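PDB 5FRD: carboxylesterase (Est-2) from Archaeoglobus fulgidus, which probably hydrolyses carboxylic esters as a member of the alpha/beta hydrolase family and binds coenzyme A close to its active site. Local coordinates for residues A[14-19]-A[45-50]; A[49-54]-A[66-71]. All blocks are in the same frame, centred on the assembly; numbering follows the deposited sequence.

Contact 1 (A[14-19]-A[45-50])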
# COMPACT_ATOMS: atom_id res chain seq x y z
N VAL A 14 -17.27 -5.03 -1.50
CA VAL A 14 -15.82 -4.98 -1.25
C VAL A 14 -15.40 -6.34 -0.73
O VAL A 14 -15.92 -6.83 0.26
CB VAL A 14 -15.46 -3.87 -0.26
CG1 VAL A 14 -13.96 -3.90 0.08
CG2 VAL A 14 -15.81 -2.49 -0.84
N SER A 15 -14.40 -6.93 -1.40
CA SER A 15 -13.79 -8.17 -0.94
C SER A 15 -12.52 -7.87 -0.16
O SER A 15 -11.83 -6.89 -0.45
CB SER A 15 -13.47 -9.06 -2.12
OG SER A 15 -13.14 -10.38 -1.66
N LEU A 16 -12.26 -8.71 0.82
CA LEU A 16 -11.00 -8.67 1.58
C LEU A 16 -10.47 -10.08 1.74
O LEU A 16 -11.22 -11.04 1.79
CB LEU A 16 -11.15 -8.01 2.94
CG LEU A 16 -11.75 -6.59 2.94
CD1 LEU A 16 -13.26 -6.60 3.18
CD2 LEU A 16 -11.10 -5.71 3.99
N LEU A 17 -9.15 -10.18 1.90
CA LEU A 17 -8.52 -11.41 2.37
C LEU A 17 -8.22 -11.23 3.83
O LEU A 17 -7.81 -10.16 4.27
CB LEU A 17 -7.24 -11.71 1.60
CG LEU A 17 -7.41 -12.07 0.15
CD1 LEU A 17 -6.03 -12.28 -0.47
CD2 LEU A 17 -8.29 -13.29 -0.05
N LYS A 18 -8.36 -12.29 4.61
CA LYS A 18 -8.03 -12.23 6.03
C LYS A 18 -7.26 -13.46 6.48
O LYS A 18 -7.49 -14.56 6.02
CB LYS A 18 -9.24 -12.09 6.93
CG LYS A 18 -10.21 -13.23 6.82
CD LYS A 18 -11.41 -13.03 7.73
CE LYS A 18 -11.12 -13.45 9.16
NZ LYS A 18 -12.31 -13.19 10.03
N GLY A 19 -6.31 -13.20 7.34
CA GLY A 19 -5.59 -14.22 8.07
C GLY A 19 -6.06 -14.30 9.49
O GLY A 19 -7.23 -14.01 9.77
N GLY A 45 -1.18 -11.84 10.09
CA GLY A 45 -2.63 -11.77 10.23
C GLY A 45 -3.19 -10.44 9.79
O GLY A 45 -2.48 -9.62 9.23
N GLY A 46 -4.47 -10.26 10.06
CA GLY A 46 -5.18 -9.04 9.71
C GLY A 46 -6.03 -9.19 8.46
O GLY A 46 -6.33 -10.30 8.01
N TYR A 47 -6.40 -8.06 7.89
CA TYR A 47 -7.25 -7.97 6.70
C TYR A 47 -6.61 -7.13 5.62
O TYR A 47 -6.09 -6.05 5.92
CB TYR A 47 -8.58 -7.27 7.06
CG TYR A 47 -9.60 -8.07 7.80
CD1 TYR A 47 -9.48 -8.26 9.16
CD2 TYR A 47 -10.68 -8.63 7.15
CE1 TYR A 47 -10.47 -8.98 9.88
CE2 TYR A 47 -11.67 -9.33 7.86
CZ TYR A 47 -11.53 -9.50 9.19
OH TYR A 47 -12.52 -10.18 9.91
N ALA A 48 -6.69 -7.58 4.38
CA ALA A 48 -6.22 -6.83 3.22
C ALA A 48 -7.38 -6.55 2.28
O ALA A 48 -8.06 -7.48 1.86
CB ALA A 48 -5.12 -7.59 2.48
N ILE A 49 -7.59 -5.28 1.98
CA ILE A 49 -8.68 -4.91 1.09
C ILE A 49 -8.38 -5.17 -0.37
O ILE A 49 -7.25 -4.98 -0.82
CB ILE A 49 -9.05 -3.44 1.33
CG1 ILE A 49 -10.37 -3.07 0.66
CG2 ILE A 49 -7.93 -2.50 0.90
CD1 ILE A 49 -10.88 -1.67 1.02
N ASP A 50 -9.38 -5.57 -1.16
CA ASP A 50 -9.35 -5.35 -2.61
C ASP A 50 -10.02 -4.00 -2.86
O ASP A 50 -11.24 -3.88 -2.63
CB ASP A 50 -10.17 -6.41 -3.38
CG ASP A 50 -9.50 -7.75 -3.54
OD1 ASP A 50 -8.26 -7.83 -3.58
OD2 ASP A 50 -10.26 -8.75 -3.77

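Contact 2 (A[49-54]-A[66-71])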
# COMPACT_ATOMS: atom_id res chain seq x y z
N ILE A 49 -7.59 -5.28 1.98
CA ILE A 49 -8.68 -4.91 1.09
C ILE A 49 -8.38 -5.17 -0.37
O ILE A 49 -7.25 -4.98 -0.82
CB ILE A 49 -9.05 -3.44 1.33
CG1 ILE A 49 -10.37 -3.07 0.66
CG2 ILE A 49 -7.93 -2.50 0.90
CD1 ILE A 49 -10.88 -1.67 1.02
N ASP A 50 -9.38 -5.57 -1.16
CA ASP A 50 -9.35 -5.35 -2.61
C ASP A 50 -10.02 -4.00 -2.86
O ASP A 50 -11.24 -3.88 -2.63
CB ASP A 50 -10.17 -6.41 -3.38
CG ASP A 50 -9.50 -7.75 -3.54
OD1 ASP A 50 -8.26 -7.83 -3.58
OD2 ASP A 50 -10.26 -8.75 -3.77
N LEU A 51 -9.30 -2.94 -3.19
CA LEU A 51 -9.98 -1.69 -3.48
C LEU A 51 -10.98 -1.89 -4.60
O LEU A 51 -10.76 -2.73 -5.49
CB LEU A 51 -8.97 -0.59 -3.87
CG LEU A 51 -8.06 -0.06 -2.78
CD1 LEU A 51 -6.97 0.81 -3.36
CD2 LEU A 51 -8.81 0.66 -1.67
N PRO A 52 -12.09 -1.15 -4.57
CA PRO A 52 -12.98 -1.21 -5.74
C PRO A 52 -12.17 -1.05 -7.03
O PRO A 52 -11.13 -0.37 -7.04
CB PRO A 52 -13.93 -0.04 -5.51
CG PRO A 52 -13.99 0.08 -4.03
CD PRO A 52 -12.57 -0.21 -3.56
N ASN A 53 -12.62 -1.73 -8.07
CA ASN A 53 -11.92 -1.85 -9.36
C ASN A 53 -10.78 -2.84 -9.40
O ASN A 53 -10.13 -2.97 -10.44
CB ASN A 53 -11.46 -0.49 -9.90
CG ASN A 53 -12.59 0.52 -9.94
OD1 ASN A 53 -13.63 0.23 -10.51
ND2 ASN A 53 -12.43 1.63 -9.27
N HIS A 54 -10.54 -3.53 -8.28
CA HIS A 54 -9.45 -4.47 -8.13
C HIS A 54 -9.95 -5.76 -7.52
O HIS A 54 -10.92 -5.79 -6.76
CB HIS A 54 -8.35 -3.88 -7.25
CG HIS A 54 -7.84 -2.55 -7.72
ND1 HIS A 54 -8.54 -1.38 -7.54
CD2 HIS A 54 -6.70 -2.21 -8.35
CE1 HIS A 54 -7.85 -0.37 -8.05
NE2 HIS A 54 -6.72 -0.84 -8.53
N ASP A 66 -8.61 10.29 -2.17
CA ASP A 66 -9.58 10.47 -1.09
C ASP A 66 -10.78 9.53 -1.18
O ASP A 66 -11.25 9.00 -0.16
CB ASP A 66 -10.10 11.93 -1.05
CG ASP A 66 -9.25 12.85 -0.19
OD1 ASP A 66 -8.80 12.43 0.90
OD2 ASP A 66 -9.04 14.01 -0.59
N GLU A 67 -11.30 9.30 -2.39
CA GLU A 67 -12.41 8.39 -2.58
C GLU A 67 -12.01 6.93 -2.21
O GLU A 67 -12.76 6.23 -1.55
CB GLU A 67 -12.96 8.55 -4.01
CG GLU A 67 -13.81 9.81 -4.17
CD GLU A 67 -13.92 10.31 -5.60
OE1 GLU A 67 -14.13 9.49 -6.52
OE2 GLU A 67 -13.80 11.54 -5.81
N TYR A 68 -10.82 6.51 -2.65
CA TYR A 68 -10.37 5.20 -2.19
C TYR A 68 -10.20 5.15 -0.69
O TYR A 68 -10.46 4.12 -0.06
CB TYR A 68 -9.05 4.79 -2.88
CG TYR A 68 -9.22 4.18 -4.24
CD1 TYR A 68 -10.17 3.19 -4.48
CD2 TYR A 68 -8.38 4.51 -5.31
CE1 TYR A 68 -10.34 2.61 -5.71
CE2 TYR A 68 -8.56 3.94 -6.57
CZ TYR A 68 -9.55 2.97 -6.76
OH TYR A 68 -9.77 2.39 -8.00
N ALA A 69 -9.76 6.24 -0.07
CA ALA A 69 -9.65 6.29 1.38
C ALA A 69 -10.99 6.16 2.10
O ALA A 69 -11.05 5.60 3.20
CB ALA A 69 -8.92 7.56 1.81
N TYR A 70 -12.05 6.66 1.48
CA TYR A 70 -13.38 6.43 2.00
C TYR A 70 -13.72 4.95 2.01
O TYR A 70 -14.14 4.41 3.04
CB TYR A 70 -14.44 7.21 1.20
CG TYR A 70 -15.83 6.87 1.62
CD1 TYR A 70 -16.34 7.39 2.80
CD2 TYR A 70 -16.60 5.99 0.88
CE1 TYR A 70 -17.62 7.07 3.23
CE2 TYR A 70 -17.88 5.66 1.31
CZ TYR A 70 -18.37 6.20 2.49
OH TYR A 70 -19.64 5.91 2.95
N TYR A 71 -13.54 4.26 0.89
CA TYR A 71 -13.78 2.81 0.87
C TYR A 71 -12.90 2.05 1.86
O TYR A 71 -13.37 1.15 2.54
CB TYR A 71 -13.63 2.21 -0.52
CG TYR A 71 -14.72 2.63 -1.46
CD1 TYR A 71 -16.02 2.12 -1.33
CD2 TYR A 71 -14.48 3.57 -2.46
CE1 TYR A 71 -17.04 2.56 -2.16
CE2 TYR A 71 -15.49 4.00 -3.30
CZ TYR A 71 -16.76 3.50 -3.14
OH TYR A 71 -17.76 3.93 -3.98

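Contact 1 (A[14-19]-A[45-50])
Tyr-47 and Lys-18 face each other as a non-hydrogen-bonded pair of an antiparallel ladder, and they illustrate how a lysine can lay much of its chain along a neighbouring ring. Its CB sits over one face of the tyrosine, displaced toward the rim and 3.9 Å from the ring centroid, a CH-pi contact. From there the chain runs alongside the ring in the same direction. Lys-18 starts with CG between the backbone N and the carbonyl carbon (chi1 61°) and bends at chi3 (-82°), which brings NZ to 3.0 Å from Tyr-47 OH; the lysine has two conformers, so this hydrogen bond is probably not permanent. Leu-16 shares this side of the sheet, with CB at the edge of the Tyr-47 ring, near its plane, and opposes Ile-49 in the other non-hydrogen-bonded pair; its CD2 approaches Ile-49 CB at 4.1 Å, while Val-14 CG1 meets Ile-49 CG1 at 3.7 Å. Between these pairs Leu-17 and Ala-48 exchange two backbone bonds, Ala-48 N to Leu-17 O being 2.8 Å long. Beyond them Asp-50 N bonds to Ser-15 O at 2.9 Å. Its carboxylate is secured elsewhere, by the backbone N of Ala-34 and of Gln-56 and by a salt bridge to Arg-4, which also binds Ser-15 OG. At the other end Gly-19 N bonds to Gly-46 O. Strand 12-18 runs against the otherwise parallel central sheet of this alpha/beta hydrolase fold, between strands 3-9 and 47-49; strand 24-27 flanks the latter, and helix 65-79 packs on Tyr-47 and Ile-49 through Thr-79 and Ser-75.

Contact 2 (A[49-54]-A[66-71])
Leu-51 and Pro-52 meet two tyrosines one helical turn apart, and the pair is a good example of aliphatic groups laid on aromatic faces. Leu-51 CD1 stands above the Tyr-68 ring, 4.2 Å from its centroid, while Leu-51 CB reaches Tyr-68 CE1 at 3.9 Å. Pro-52 does the same for Tyr-71, a turn further along: its CG rests over one face, 3.9 Å from the ring centroid. With CG anti to its own carbonyl carbon (chi1 -83°), Tyr-68 stretches from helix 65-79 into the loop after strand 47-49 of the alpha/beta hydrolase fold, its side chain about 9 Å from that of Cys-172, which binds coenzyme A. Its phenol oxygen arrives among polar groups. Asn-53 ND2 donates to Tyr-68 OH over 3.0 Å in a nearly straight bond (174°), with the hydroxyl in the amide plane; the same nitrogen also bonds to Val-60 O. Tyr-68 OH also lies at the edge of the His-54 imidazole, 3.4 Å from His-54 CE1. Within the loop, Leu-51 to His-54 form a type II beta turn, closed by His-54 N to Leu-51 O. The histidine turns back on it: ND1 gives its proton to Pro-52 O at 2.8 Å, approaching from above the carbonyl plane, and more weakly to Leu-51 O. Asp-168 of helix 162-173 takes the other ring nitrogen, NE2. Acceptors at both nitrogens limit the rotation of the imidazole and would probably favour its doubly protonated form. Apolar packing on ring faces and a directed polar bond to the buried Tyr-68 together join turn and helix.

From the N terminus, the chain runs through strand 3-9 into strand 12-18, and contact 1 closes a long loop back to it: strand 24-27 and helix 38-43 intervene before strand 47-49 inserts between strands 12-18 and 24-27. Contact 2 begins where this ends, sharing Ile-49 and Asp-50, and closes a much shorter loop as the chain leaves the sheet, turns at 51-54 and enters helix 65-79. The two loops therefore follow one another, overlapping only at that junction. Contact 1 joins strands edge to edge; contact 2 ties the segment after strand 47-49 to the helix that leads on to strand 83-88.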